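Local coordinates for protein endoglucanase CEL5A (Eubacterium cellulosolvens, PDB 4AEM) that carries a non-catalytic carbohydrate-binding module of family 65 that probably directs this family 5 endoglucanase to plant cell-wall glucans such as xyloglucan, at residues A3-F8 / I123-T128; S9-V14 / T119-V124; N42-I47 / F87-I92. One frame throughout, in Å; residues are numbered along the deposited sequence. Where two conformers were deposited one is given.

Contact 1: A3-F8 / I123-T128. Unlike the reference sequence in segment 3-8: Ala-3 (reference Gly).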
ATOM      1  N   ALA A   3      -0.864  19.143   4.637  1.00 76.37           N
ATOM      2  CA  ALA A   3      -1.856  18.129   5.163  1.00 70.90           C
ATOM      3  C   ALA A   3      -1.216  16.796   5.568  1.00 65.60           C
ATOM      4  O   ALA A   3      -0.264  16.324   4.929  1.00 65.36           O
ATOM      5  CB  ALA A   3      -2.998  17.896   4.161  1.00 69.85           C
ATOM      6  N   ASP A   4      -1.736  16.261   6.667  1.00 60.39           N
ATOM      7  CA  ASP A   4      -1.513  14.919   7.145  1.00 56.73           C
ATOM      8  C   ASP A   4      -2.924  14.311   6.963  1.00 51.70           C
ATOM      9  O   ASP A   4      -3.805  14.580   7.756  1.00 52.30           O
ATOM     10  CB  ASP A   4      -1.150  15.004   8.645  1.00 61.77           C
ATOM     11  CG  ASP A   4      -0.047  13.987   9.108  1.00 64.61           C
ATOM     12  OD1 ASP A   4       1.068  14.005   8.549  1.00 68.38           O
ATOM     13  OD2 ASP A   4      -0.254  13.207  10.089  1.00 65.57           O
ATOM     14  N   ILE A   5      -3.177  13.538   5.917  1.00 47.12           N
ATOM     15  CA  ILE A   5      -4.526  12.983   5.697  1.00 43.00           C
ATOM     16  C   ILE A   5      -4.613  11.615   6.358  1.00 39.51           C
ATOM     17  O   ILE A   5      -3.901  10.698   5.963  1.00 38.68           O
ATOM     18  CB  ILE A   5      -4.855  12.850   4.197  1.00 42.52           C
ATOM     19  CG1 ILE A   5      -4.753  14.195   3.501  1.00 45.16           C
ATOM     20  CG2 ILE A   5      -6.233  12.253   3.982  1.00 41.47           C
ATOM     21  CD1 ILE A   5      -4.363  14.037   2.069  1.00 46.65           C
ATOM     22  N   VAL A   6      -5.467  11.488   7.367  1.00 37.89           N
ATOM     23  CA  VAL A   6      -5.702  10.203   8.059  1.00 35.04           C
ATOM     24  C   VAL A   6      -6.523   9.189   7.239  1.00 33.77           C
ATOM     25  O   VAL A   6      -7.719   9.345   7.033  1.00 33.73           O
ATOM     26  CB  VAL A   6      -6.323  10.393   9.462  1.00 34.92           C
ATOM     27  CG1 VAL A   6      -6.518   9.047  10.138  1.00 33.11           C
ATOM     28  CG2 VAL A   6      -5.417  11.248  10.337  1.00 35.11           C
ATOM     29  N   LEU A   7      -5.860   8.167   6.711  1.00 32.61           N
ATOM     30  CA  LEU A   7      -6.557   7.233   5.859  1.00 31.23           C
ATOM     31  C   LEU A   7      -7.197   6.198   6.724  1.00 30.41           C
ATOM     32  O   LEU A   7      -8.258   5.741   6.411  1.00 31.69           O
ATOM     33  CB  LEU A   7      -5.638   6.592   4.827  1.00 30.87           C
ATOM     34  CG  LEU A   7      -4.955   7.517   3.825  1.00 31.92           C
ATOM     35  CD1 LEU A   7      -4.263   6.592   2.849  1.00 31.25           C
ATOM     36  CD2 LEU A   7      -5.927   8.459   3.116  1.00 32.78           C
ATOM     37  N   PHE A   8      -6.600   5.867   7.858  1.00 29.79           N
ATOM     38  CA  PHE A   8      -7.140   4.832   8.696  1.00 28.93           C
ATOM     39  C   PHE A   8      -6.741   5.209  10.062  1.00 29.12           C
ATOM     40  O   PHE A   8      -5.669   5.748  10.275  1.00 28.61           O
ATOM     41  CB  PHE A   8      -6.609   3.397   8.345  1.00 28.31           C
ATOM     42  CG  PHE A   8      -7.051   2.337   9.342  1.00 28.23           C
ATOM     43  CD1 PHE A   8      -8.287   1.743   9.244  1.00 29.39           C
ATOM     44  CD2 PHE A   8      -6.264   2.036  10.472  1.00 28.46           C
ATOM     45  CE1 PHE A   8      -8.735   0.845  10.216  1.00 30.79           C
ATOM     46  CE2 PHE A   8      -6.692   1.137  11.444  1.00 28.67           C
ATOM     47  CZ  PHE A   8      -7.935   0.542  11.320  1.00 30.35           C
ATOM     48  N   ILE A 123      -3.032   4.824   9.437  1.00 25.91           N
ATOM     49  CA  ILE A 123      -2.414   5.088   8.130  1.00 25.68           C
ATOM     50  C   ILE A 123      -2.658   6.546   7.797  1.00 27.83           C
ATOM     51  O   ILE A 123      -3.779   7.056   7.984  1.00 29.27           O
ATOM     52  CB  ILE A 123      -2.930   4.177   7.018  1.00 24.79           C
ATOM     53  CG1 ILE A 123      -2.836   2.726   7.491  1.00 23.73           C
ATOM     54  CG2 ILE A 123      -2.190   4.439   5.681  1.00 24.36           C
ATOM     55  CD1 ILE A 123      -3.542   1.727   6.588  1.00 24.01           C
ATOM     56  N   VAL A 124      -1.599   7.205   7.324  1.00 28.16           N
ATOM     57  CA  VAL A 124      -1.563   8.643   7.038  1.00 28.01           C
ATOM     58  C   VAL A 124      -0.917   8.854   5.674  1.00 28.31           C
ATOM     59  O   VAL A 124       0.040   8.168   5.310  1.00 26.73           O
ATOM     60  CB  VAL A 124      -0.758   9.355   8.150  1.00 28.94           C
ATOM     61  CG1 VAL A 124      -0.246  10.695   7.713  1.00 30.68           C
ATOM     62  CG2 VAL A 124      -1.591   9.457   9.429  1.00 28.80           C
ATOM     63  N   ALA A 125      -1.508   9.744   4.882  1.00 29.27           N
ATOM     64  CA  ALA A 125      -0.897  10.254   3.645  1.00 29.48           C
ATOM     65  C   ALA A 125      -0.404  11.638   3.938  1.00 31.01           C
ATOM     66  O   ALA A 125      -1.045  12.409   4.635  1.00 30.17           O
ATOM     67  CB  ALA A 125      -1.891  10.312   2.479  1.00 29.75           C
ATOM     68  N   SER A 126       0.748  11.959   3.396  1.00 31.74           N
ATOM     69  CA  SER A 126       1.412  13.184   3.801  1.00 34.35           C
ATOM     70  C   SER A 126       2.055  13.785   2.534  1.00 34.19           C
ATOM     71  O   SER A 126       2.568  13.054   1.689  1.00 31.27           O
ATOM     72  CB  SER A 126       2.461  12.741   4.812  1.00 35.99           C
ATOM     73  OG  SER A 126       2.794  13.703   5.770  1.00 42.43           O
ATOM     74  N   TYR A 127       2.033  15.099   2.393  1.00 35.82           N
ATOM     75  CA  TYR A 127       2.730  15.725   1.275  1.00 38.70           C
ATOM     76  C   TYR A 127       4.070  16.310   1.694  1.00 40.26           C
ATOM     77  O   TYR A 127       4.160  17.033   2.682  1.00 40.16           O
ATOM     78  CB  TYR A 127       1.868  16.786   0.635  1.00 40.39           C
ATOM     79  CG  TYR A 127       0.523  16.270   0.203  1.00 40.25           C
ATOM     80  CD1 TYR A 127       0.408  15.126  -0.594  1.00 41.42           C
ATOM     81  CD2 TYR A 127      -0.619  16.923   0.558  1.00 42.58           C
ATOM     82  CE1 TYR A 127      -0.821  14.645  -1.011  1.00 41.22           C
ATOM     83  CE2 TYR A 127      -1.852  16.470   0.148  1.00 45.45           C
ATOM     84  CZ  TYR A 127      -1.954  15.323  -0.634  1.00 44.87           C
ATOM     85  OH  TYR A 127      -3.200  14.902  -1.044  1.00 44.65           O
ATOM     86  N   THR A 128       5.105  15.932   0.935  1.00 43.71           N
ATOM     87  CA  THR A 128       6.510  16.317   1.113  1.00 46.70           C
ATOM     88  C   THR A 128       6.773  17.661   0.436  1.00 48.16           C
ATOM     89  O   THR A 128       6.416  17.842  -0.730  1.00 48.55           O
ATOM     90  CB  THR A 128       7.445  15.268   0.457  1.00 48.60           C
ATOM     91  OG1 THR A 128       7.163  13.951   0.955  1.00 46.91           O
ATOM     92  CG2 THR A 128       8.945  15.610   0.700  1.00 55.18           C
TER
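A classic beta bulge sets two consecutive residues, Leu-7 and Phe-8, against the single residue Ile-123, interrupting the antiparallel pairing of the N-terminal strand 4-6 with the C-terminal strand 118-127 in the beta-rich fold of this carbohydrate-binding module. Ile-123 O accepts from two donors on the same face of its carbonyl plane, Leu-7 N at 2.7 Å and Phe-8 N at 3.1 Å. Leu-7, the extra residue, points toward strand 123-127, where CD1 meets Ile-123 CG2 at 4.1 Å, the two chains crossing at about a right angle. Ile-123 fills the next position with its other branch, laying CG1 and CD1 against Phe-8 CB. Beside Leu-7, the small CB of Ala-125 sits opposite Ile-5, and Phe-39 closes over Ile-5 and Ala-125 from a loop. With CG1 beside its backbone N (chi1 -58°), Ile-5 carries CD1 to 3.4 Å from Tyr-127 OH, a hydroxyl bonded to Asp-40 N. On the face that carries Asp-4, Val-124 and Ser-126, the carboxylate lies obliquely across Val-124, with Asp-4 OD2 3.5 Å from Val-124 CG1. Past that methyl, Ser-126 OG makes a weak 3.3 Å hydrogen bond to Asp-4 OD1.

Contact 2: S9-V14 / T119-V124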
ATOM      1  N   SER A   9      -7.629   4.947  11.006  1.00 31.09           N
ATOM      2  CA  SER A   9      -7.321   5.203  12.402  1.00 34.07           C
ATOM      3  C   SER A   9      -8.026   4.169  13.239  1.00 36.87           C
ATOM      4  O   SER A   9      -9.197   3.888  13.008  1.00 37.56           O
ATOM      5  CB  SER A   9      -7.792   6.602  12.818  1.00 35.93           C
ATOM      6  OG  SER A   9      -7.041   7.051  13.947  1.00 37.88           O
ATOM      7  N   GLY A  10      -7.332   3.581  14.206  1.00 39.95           N
ATOM      8  CA  GLY A  10      -8.007   2.608  15.079  1.00 44.17           C
ATOM      9  C   GLY A  10      -7.210   1.365  15.407  1.00 45.10           C
ATOM     10  O   GLY A  10      -6.159   1.457  16.033  1.00 45.68           O
ATOM     11  N   SER A  11      -7.728   0.203  15.022  1.00 45.29           N
ATOM     12  CA  SER A  11      -7.020  -1.062  15.248  1.00 45.21           C
ATOM     13  C   SER A  11      -7.634  -2.101  14.363  1.00 44.65           C
ATOM     14  O   SER A  11      -8.789  -2.455  14.533  1.00 48.11           O
ATOM     15  CB  SER A  11      -7.103  -1.492  16.725  1.00 46.79           C
ATOM     16  OG  SER A  11      -6.144  -2.488  17.043  1.00 48.01           O
ATOM     17  N   LYS A  12      -6.864  -2.579  13.404  1.00 43.16           N
ATOM     18  CA  LYS A  12      -7.307  -3.578  12.455  1.00 42.73           C
ATOM     19  C   LYS A  12      -6.237  -4.670  12.405  1.00 43.19           C
ATOM     20  O   LYS A  12      -5.109  -4.431  11.909  1.00 43.00           O
ATOM     21  CB  LYS A  12      -7.470  -2.935  11.073  1.00 41.65           C
ATOM     22  CG  LYS A  12      -7.787  -3.934   9.986  1.00 44.91           C
ATOM     23  CD  LYS A  12      -8.227  -3.305   8.686  1.00 45.36           C
ATOM     24  CE  LYS A  12      -9.123  -4.274   7.913  1.00 50.12           C
ATOM     25  NZ  LYS A  12      -9.135  -3.937   6.447  1.00 50.19           N
ATOM     26  N   HIS A  13      -6.586  -5.854  12.889  1.00 42.37           N
ATOM     27  CA  HIS A  13      -5.721  -7.018  12.802  1.00 42.82           C
ATOM     28  C   HIS A  13      -5.919  -7.958  11.591  1.00 43.63           C
ATOM     29  O   HIS A  13      -6.996  -8.481  11.372  1.00 46.30           O
ATOM     30  CB  HIS A  13      -5.867  -7.806  14.077  1.00 45.16           C
ATOM     31  CG  HIS A  13      -5.060  -9.036  14.082  1.00 48.10           C
ATOM     32  ND1 HIS A  13      -3.765  -9.036  14.412  1.00 49.38           N
ATOM     33  CD2 HIS A  13      -5.375 -10.327  13.703  1.00 51.55           C
ATOM     34  CE1 HIS A  13      -3.279 -10.273  14.287  1.00 50.80           C
ATOM     35  NE2 HIS A  13      -4.266 -11.061  13.832  1.00 53.81           N
ATOM     36  N   VAL A  14      -4.865  -8.254  10.842  1.00 40.79           N
ATOM     37  CA  VAL A  14      -4.976  -9.017   9.611  1.00 39.39           C
ATOM     38  C   VAL A  14      -4.236 -10.370   9.764  1.00 39.75           C
ATOM     39  O   VAL A  14      -3.179 -10.410  10.358  1.00 38.86           O
ATOM     40  CB  VAL A  14      -4.577  -8.047   8.449  1.00 37.19           C
ATOM     41  CG1 VAL A  14      -3.543  -8.553   7.489  1.00 35.10           C
ATOM     42  CG2 VAL A  14      -5.839  -7.692   7.723  1.00 38.53           C
ATOM     43  N   THR A 119      -1.035  -6.122  12.862  1.00 27.27           N
ATOM     44  CA  THR A 119      -1.988  -5.121  13.321  1.00 28.88           C
ATOM     45  C   THR A 119      -1.650  -3.693  12.826  1.00 28.28           C
ATOM     46  O   THR A 119      -0.500  -3.269  12.868  1.00 29.51           O
ATOM     47  CB  THR A 119      -2.054  -5.126  14.854  1.00 29.95           C
ATOM     48  OG1 THR A 119      -2.414  -6.441  15.282  1.00 31.91           O
ATOM     49  CG2 THR A 119      -3.087  -4.148  15.359  1.00 29.88           C
ATOM     50  N   VAL A 120      -2.655  -2.968  12.358  1.00 27.75           N
ATOM     51  CA  VAL A 120      -2.454  -1.599  11.956  1.00 26.78           C
ATOM     52  C   VAL A 120      -3.283  -0.746  12.889  1.00 27.35           C
ATOM     53  O   VAL A 120      -4.435  -1.110  13.218  1.00 27.71           O
ATOM     54  CB  VAL A 120      -2.864  -1.409  10.487  1.00 27.64           C
ATOM     55  CG1 VAL A 120      -2.762   0.050  10.065  1.00 24.43           C
ATOM     56  CG2 VAL A 120      -1.900  -2.216   9.625  1.00 28.22           C
ATOM     57  N   THR A 121      -2.709   0.356  13.375  1.00 26.88           N
ATOM     58  CA  THR A 121      -3.500   1.268  14.147  1.00 26.85           C
ATOM     59  C   THR A 121      -3.718   2.615  13.443  1.00 27.65           C
ATOM     60  O   THR A 121      -4.621   3.360  13.827  1.00 27.48           O
ATOM     61  CB  THR A 121      -2.912   1.479  15.522  1.00 28.30           C
ATOM     62  OG1 THR A 121      -1.654   2.119  15.336  1.00 28.53           O
ATOM     63  CG2 THR A 121      -2.760   0.115  16.238  1.00 26.64           C
ATOM     64  N   LYS A 122      -2.950   2.913  12.398  1.00 27.15           N
ATOM     65  CA  LYS A 122      -3.027   4.252  11.783  1.00 27.79           C
ATOM     66  C   LYS A 122      -2.355   4.285  10.442  1.00 26.48           C
ATOM     67  O   LYS A 122      -1.226   3.832  10.318  1.00 26.57           O
ATOM     68  CB  LYS A 122      -2.358   5.318  12.678  1.00 30.25           C
ATOM     69  CG  LYS A 122      -2.823   6.740  12.361  1.00 31.95           C
ATOM     70  CD  LYS A 122      -2.039   7.783  13.122  1.00 36.64           C
ATOM     71  CE  LYS A 122      -2.722   9.133  12.977  1.00 38.13           C
ATOM     72  NZ  LYS A 122      -2.301  10.075  14.055  1.00 43.35           N
ATOM     73  N   ILE A 123      -3.032   4.824   9.437  1.00 25.91           N
ATOM     74  CA  ILE A 123      -2.414   5.088   8.130  1.00 25.68           C
ATOM     75  C   ILE A 123      -2.658   6.546   7.797  1.00 27.83           C
ATOM     76  O   ILE A 123      -3.779   7.056   7.984  1.00 29.27           O
ATOM     77  CB  ILE A 123      -2.930   4.177   7.018  1.00 24.79           C
ATOM     78  CG1 ILE A 123      -2.836   2.726   7.491  1.00 23.73           C
ATOM     79  CG2 ILE A 123      -2.190   4.439   5.681  1.00 24.36           C
ATOM     80  CD1 ILE A 123      -3.542   1.727   6.588  1.00 24.01           C
ATOM     81  N   VAL A 124      -1.599   7.205   7.324  1.00 28.16           N
ATOM     82  CA  VAL A 124      -1.563   8.643   7.038  1.00 28.01           C
ATOM     83  C   VAL A 124      -0.917   8.854   5.674  1.00 28.31           C
ATOM     84  O   VAL A 124       0.040   8.168   5.310  1.00 26.73           O
ATOM     85  CB  VAL A 124      -0.758   9.355   8.150  1.00 28.94           C
ATOM     86  CG1 VAL A 124      -0.246  10.695   7.713  1.00 30.68           C
ATOM     87  CG2 VAL A 124      -1.591   9.457   9.429  1.00 28.80           C
TER
HETATM   88  O   HOH W   1      -4.864   6.078  15.402  1.00 59.34           O
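A beta bulge at the corner where the N-terminal chain turns from strand 8-9 into strand 11-14 marks this antiparallel edge of the family 65 carbohydrate-binding module; both strands pair with the long strand 118-127. Ser-9 lies across from Lys-122 and Lys-12 from Val-120, so the register slips by one between them. Gly-10 occupies the corner with phi 138° and psi -119°, angles at which a beta carbon would collide with the Ser-9 carbonyl oxygen, which explains the glycine. Its N donates to Thr-121 O at 2.7 Å, the donor tilted from the carbonyl plane, while Gly-10 O lies 3.3 Å from Thr-121 CB. A water bridges Ser-9 and Thr-121: it donates to Thr-121 O and is hydrogen-bonded to Ser-9 OG at 2.8 Å, giving that carbonyl a second partner.

Beyond the corner the pairing becomes regular. Lys-12 N donates to Val-120 O at 2.8 Å, nearly along the C=O axis, and Val-120 N returns a bond to Lys-12 O. The extended Lys-12 side chain reaches across to Ser-26, where NZ donates to the backbone O. Val-120, buried on that same face of the sheet, packs on Phe-8 and Val-49.

On the face carrying His-13 and Thr-119 the contact is polar. The imidazole of His-13 has a second partner at NE2, Glu-15 OE2, so both ring nitrogens are engaged and rotation of the ring is restrained. Thr-119 holds OG1 beside its backbone N (chi1 -57°), which sends CG2 toward Ser-11 OG and leaves the hydroxyl facing the ring. There the hydroxyl meets the imidazole in its plane, at the edge, and a nearly straight 3.1 Å hydrogen bond joins Thr-119 OG1 and His-13 ND1.

Contact 3: N42-I47 / F87-I92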
ATOM      1  N   ASN A  42      -0.747  12.934  -7.758  1.00 30.70           N
ATOM      2  CA  ASN A  42       0.130  13.798  -8.510  1.00 34.50           C
ATOM      3  C   ASN A  42       0.976  14.707  -7.639  1.00 35.04           C
ATOM      4  O   ASN A  42       1.875  15.352  -8.130  1.00 37.78           O
ATOM      5  CB  ASN A  42      -0.692  14.591  -9.503  1.00 37.08           C
ATOM      6  CG  ASN A  42      -1.503  13.682 -10.383  1.00 39.29           C
ATOM      7  OD1 ASN A  42      -0.970  12.731 -10.959  1.00 39.22           O
ATOM      8  ND2 ASN A  42      -2.804  13.925 -10.449  1.00 43.00           N
ATOM      9  N   LYS A  43       0.675  14.782  -6.347  1.00 34.52           N
ATOM     10  CA  LYS A  43       1.515  15.540  -5.419  1.00 34.76           C
ATOM     11  C   LYS A  43       2.570  14.561  -4.932  1.00 34.27           C
ATOM     12  O   LYS A  43       2.540  13.370  -5.288  1.00 31.51           O
ATOM     13  CB  LYS A  43       0.714  16.062  -4.237  1.00 36.77           C
ATOM     14  CG  LYS A  43      -0.360  17.073  -4.577  1.00 40.26           C
ATOM     15  CD  LYS A  43      -0.462  18.025  -3.408  1.00 43.55           C
ATOM     16  CE  LYS A  43      -1.889  18.411  -3.075  1.00 49.00           C
ATOM     17  NZ  LYS A  43      -2.499  19.423  -3.988  1.00 54.69           N
ATOM     18  N   ASN A  44       3.488  15.051  -4.129  1.00 33.43           N
ATOM     19  CA  ASN A  44       4.575  14.258  -3.673  1.00 35.14           C
ATOM     20  C   ASN A  44       4.223  13.654  -2.302  1.00 33.83           C
ATOM     21  O   ASN A  44       4.373  14.252  -1.270  1.00 36.65           O
ATOM     22  CB  ASN A  44       5.889  15.077  -3.655  1.00 38.21           C
ATOM     23  CG  ASN A  44       7.110  14.191  -3.452  1.00 41.28           C
ATOM     24  OD1 ASN A  44       7.073  12.989  -3.768  1.00 40.93           O
ATOM     25  ND2 ASN A  44       8.192  14.753  -2.898  1.00 42.57           N
ATOM     26  N   PHE A  45       3.723  12.449  -2.308  1.00 33.09           N
ATOM     27  CA  PHE A  45       3.171  11.888  -1.110  1.00 31.24           C
ATOM     28  C   PHE A  45       4.117  10.855  -0.430  1.00 31.23           C
ATOM     29  O   PHE A  45       5.058  10.305  -1.011  1.00 29.98           O
ATOM     30  CB  PHE A  45       1.810  11.295  -1.484  1.00 29.28           C
ATOM     31  CG  PHE A  45       1.896  10.165  -2.488  1.00 28.02           C
ATOM     32  CD1 PHE A  45       2.119   8.829  -2.051  1.00 26.72           C
ATOM     33  CD2 PHE A  45       1.723  10.406  -3.843  1.00 26.69           C
ATOM     34  CE1 PHE A  45       2.205   7.773  -2.949  1.00 24.00           C
ATOM     35  CE2 PHE A  45       1.785   9.363  -4.737  1.00 25.57           C
ATOM     36  CZ  PHE A  45       2.035   8.051  -4.291  1.00 24.90           C
ATOM     37  N   GLU A  46       3.835  10.642   0.833  1.00 32.14           N
ATOM     38  CA  GLU A  46       4.350   9.580   1.613  1.00 31.49           C
ATOM     39  C   GLU A  46       3.161   8.851   2.217  1.00 29.36           C
ATOM     40  O   GLU A  46       2.205   9.493   2.670  1.00 29.24           O
ATOM     41  CB  GLU A  46       5.033  10.190   2.794  1.00 32.11           C
ATOM     42  CG  GLU A  46       6.479  10.443   2.576  1.00 36.16           C
ATOM     43  CD  GLU A  46       7.095  10.895   3.858  1.00 35.80           C
ATOM     44  OE1 GLU A  46       6.299  11.163   4.791  1.00 38.45           O
ATOM     45  OE2 GLU A  46       8.337  10.931   3.936  1.00 37.07           O
ATOM     46  N   ILE A  47       3.269   7.535   2.333  1.00 27.78           N
ATOM     47  CA  ILE A  47       2.319   6.753   3.136  1.00 27.02           C
ATOM     48  C   ILE A  47       3.037   6.296   4.420  1.00 24.59           C
ATOM     49  O   ILE A  47       4.060   5.641   4.376  1.00 23.11           O
ATOM     50  CB  ILE A  47       1.741   5.513   2.390  1.00 27.02           C
ATOM     51  CG1 ILE A  47       1.259   5.881   0.984  1.00 30.49           C
ATOM     52  CG2 ILE A  47       0.591   4.857   3.199  1.00 25.54           C
ATOM     53  CD1 ILE A  47       0.249   7.011   1.004  1.00 32.80           C
ATOM     54  N   PHE A  87       6.628   4.748   3.175  1.00 18.64           N
ATOM     55  CA  PHE A  87       6.764   4.371   1.806  1.00 19.49           C
ATOM     56  C   PHE A  87       6.670   5.734   1.132  1.00 21.22           C
ATOM     57  O   PHE A  87       5.748   6.501   1.463  1.00 22.33           O
ATOM     58  CB  PHE A  87       5.537   3.564   1.323  1.00 18.18           C
ATOM     59  CG  PHE A  87       5.332   2.255   2.054  1.00 17.86           C
ATOM     60  CD1 PHE A  87       5.992   1.134   1.677  1.00 17.50           C
ATOM     61  CD2 PHE A  87       4.454   2.174   3.095  1.00 18.19           C
ATOM     62  CE1 PHE A  87       5.819  -0.056   2.334  1.00 18.19           C
ATOM     63  CE2 PHE A  87       4.277   0.999   3.783  1.00 18.77           C
ATOM     64  CZ  PHE A  87       4.971  -0.126   3.393  1.00 18.98           C
ATOM     65  N   THR A  88       7.522   6.001   0.148  1.00 21.17           N
ATOM     66  CA  THR A  88       7.505   7.298  -0.580  1.00 21.53           C
ATOM     67  C   THR A  88       7.004   7.160  -2.017  1.00 21.54           C
ATOM     68  O   THR A  88       7.134   6.094  -2.658  1.00 22.20           O
ATOM     69  CB  THR A  88       8.933   7.937  -0.641  1.00 22.65           C
ATOM     70  OG1 THR A  88       9.753   7.166  -1.515  1.00 24.73           O
ATOM     71  CG2 THR A  88       9.626   7.901   0.694  1.00 21.62           C
ATOM     72  N   LYS A  89       6.457   8.243  -2.565  1.00 22.37           N
ATOM     73  CA  LYS A  89       6.151   8.286  -3.993  1.00 21.41           C
ATOM     74  C   LYS A  89       7.317   7.884  -4.841  1.00 22.50           C
ATOM     75  O   LYS A  89       7.069   7.176  -5.826  1.00 23.47           O
ATOM     76  CB  LYS A  89       5.717   9.679  -4.428  1.00 21.53           C
ATOM     77  CG  LYS A  89       5.369   9.757  -5.889  1.00 21.78           C
ATOM     78  CD  LYS A  89       4.708  11.105  -6.175  1.00 23.09           C
ATOM     79  CE  LYS A  89       4.224  11.242  -7.605  1.00 24.00           C
ATOM     80  NZ  LYS A  89       3.489  12.545  -7.886  1.00 27.15           N
ATOM     81  N   GLU A  90       8.553   8.371  -4.549  1.00 23.73           N
ATOM     82  CA  GLU A  90       9.776   8.033  -5.346  0.50 23.93           C
ATOM     83  C   GLU A  90       9.852   6.550  -5.469  1.00 22.51           C
ATOM     84  O   GLU A  90      10.108   6.022  -6.560  1.00 23.80           O
ATOM     85  CB  GLU A  90      11.172   8.494  -4.753  0.50 25.19           C
ATOM     86  CG  GLU A  90      11.631   7.686  -3.465  0.50 26.02           C
ATOM     87  CD  GLU A  90      13.122   7.185  -3.310  0.50 26.76           C
ATOM     88  OE1 GLU A  90      13.567   6.238  -3.981  0.50 26.98           O
ATOM     89  OE2 GLU A  90      13.850   7.667  -2.416  0.50 27.20           O
ATOM     90  N   GLN A  91       9.692   5.849  -4.333  1.00 21.31           N
ATOM     91  CA  GLN A  91       9.924   4.378  -4.297  1.00 20.71           C
ATOM     92  C   GLN A  91       8.884   3.647  -5.157  1.00 20.74           C
ATOM     93  O   GLN A  91       9.229   2.844  -5.964  1.00 21.78           O
ATOM     94  CB  GLN A  91       9.733   3.813  -2.921  1.00 20.77           C
ATOM     95  CG  GLN A  91      10.769   3.960  -1.852  1.00 22.28           C
ATOM     96  CD  GLN A  91      10.312   3.093  -0.691  1.00 24.08           C
ATOM     97  OE1 GLN A  91      10.856   2.024  -0.421  1.00 27.25           O
ATOM     98  NE2 GLN A  91       9.245   3.508  -0.063  1.00 23.95           N
ATOM     99  N   ILE A  92       7.612   3.988  -4.994  1.00 22.19           N
ATOM    100  CA  ILE A  92       6.545   3.360  -5.754  1.00 22.42           C
ATOM    101  C   ILE A  92       6.519   3.700  -7.245  1.00 22.54           C
ATOM    102  O   ILE A  92       6.317   2.809  -8.116  1.00 23.17           O
ATOM    103  CB  ILE A  92       5.172   3.541  -5.056  1.00 22.63           C
ATOM    104  CG1 ILE A  92       4.188   2.417  -5.500  1.00 22.56           C
ATOM    105  CG2 ILE A  92       4.655   4.963  -5.190  1.00 23.20           C
ATOM    106  CD1 ILE A  92       4.662   0.954  -5.212  1.00 22.76           C
TER
HETATM  107  O   HOH W   2       8.757  10.706  -2.484  1.00 30.17           O
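Lys-89 is extended throughout, with CG anti to the backbone N (chi1 -179°), and Phe-45 turns its ring between its own N and carbonyl carbon (chi1 63°); Lys-89 CB lies over the ring face and the chain then passes out over the CE2 side. Lys-89 CB stands 3.9 Å from the Phe-45 ring centroid, only 10° off the normal, a CH-pi contact, and Lys-89 CD continues to Phe-45 CE2 at 3.7 Å. At the end of the chain Lys-89 NZ donates to Lys-43 O at 2.9 Å from above the carbonyl plane and also bonds to Leu-41 O. Cutting Lys-89 back to an alanine is likely to leave the carbonyls of Leu-41 and Lys-43 without their ammonium donor and take away the methylenes packed on the CE2 side of the Phe-45 ring.

The contact lies where antiparallel strand 84-88 passes into helix 89-96. Ile-47 and Phe-87 form a hydrogen-bonded pair, and Lys-89 N, in the first turn of the helix, donates to Phe-45 O at 2.9 Å. Thr-88 is the N-cap: its OG1 accepts from Gln-91 N at 3.1 Å. Ile-92 CG2 approaches Phe-45 CZ obliquely, while Phe-39 meets the same ring edge-to-face. A water accepts from Glu-90 N and donates to Asn-44 OD1.

All three contacts involve strands of one antiparallel sheet. Contacts 1 and 2 hold successive parts of the N-terminal chain to strand 118-127, sharing Ile-123 and Val-124, and each contains a bulge; their centres are about 14 Å apart. Contact 3 reaches them from the other side of that strand: Glu-46 N lies 2.9 Å from Ser-126 O, a probable hydrogen bond, and Ile-47 packs on Ile-123. Contact 2 is a surface contact, governed by backbone bonds, polar side chains and a water. Contacts 1 and 3 are partly buried and bring in aliphatic and aromatic packing, but contact 3 alone joins a strand to a helix start.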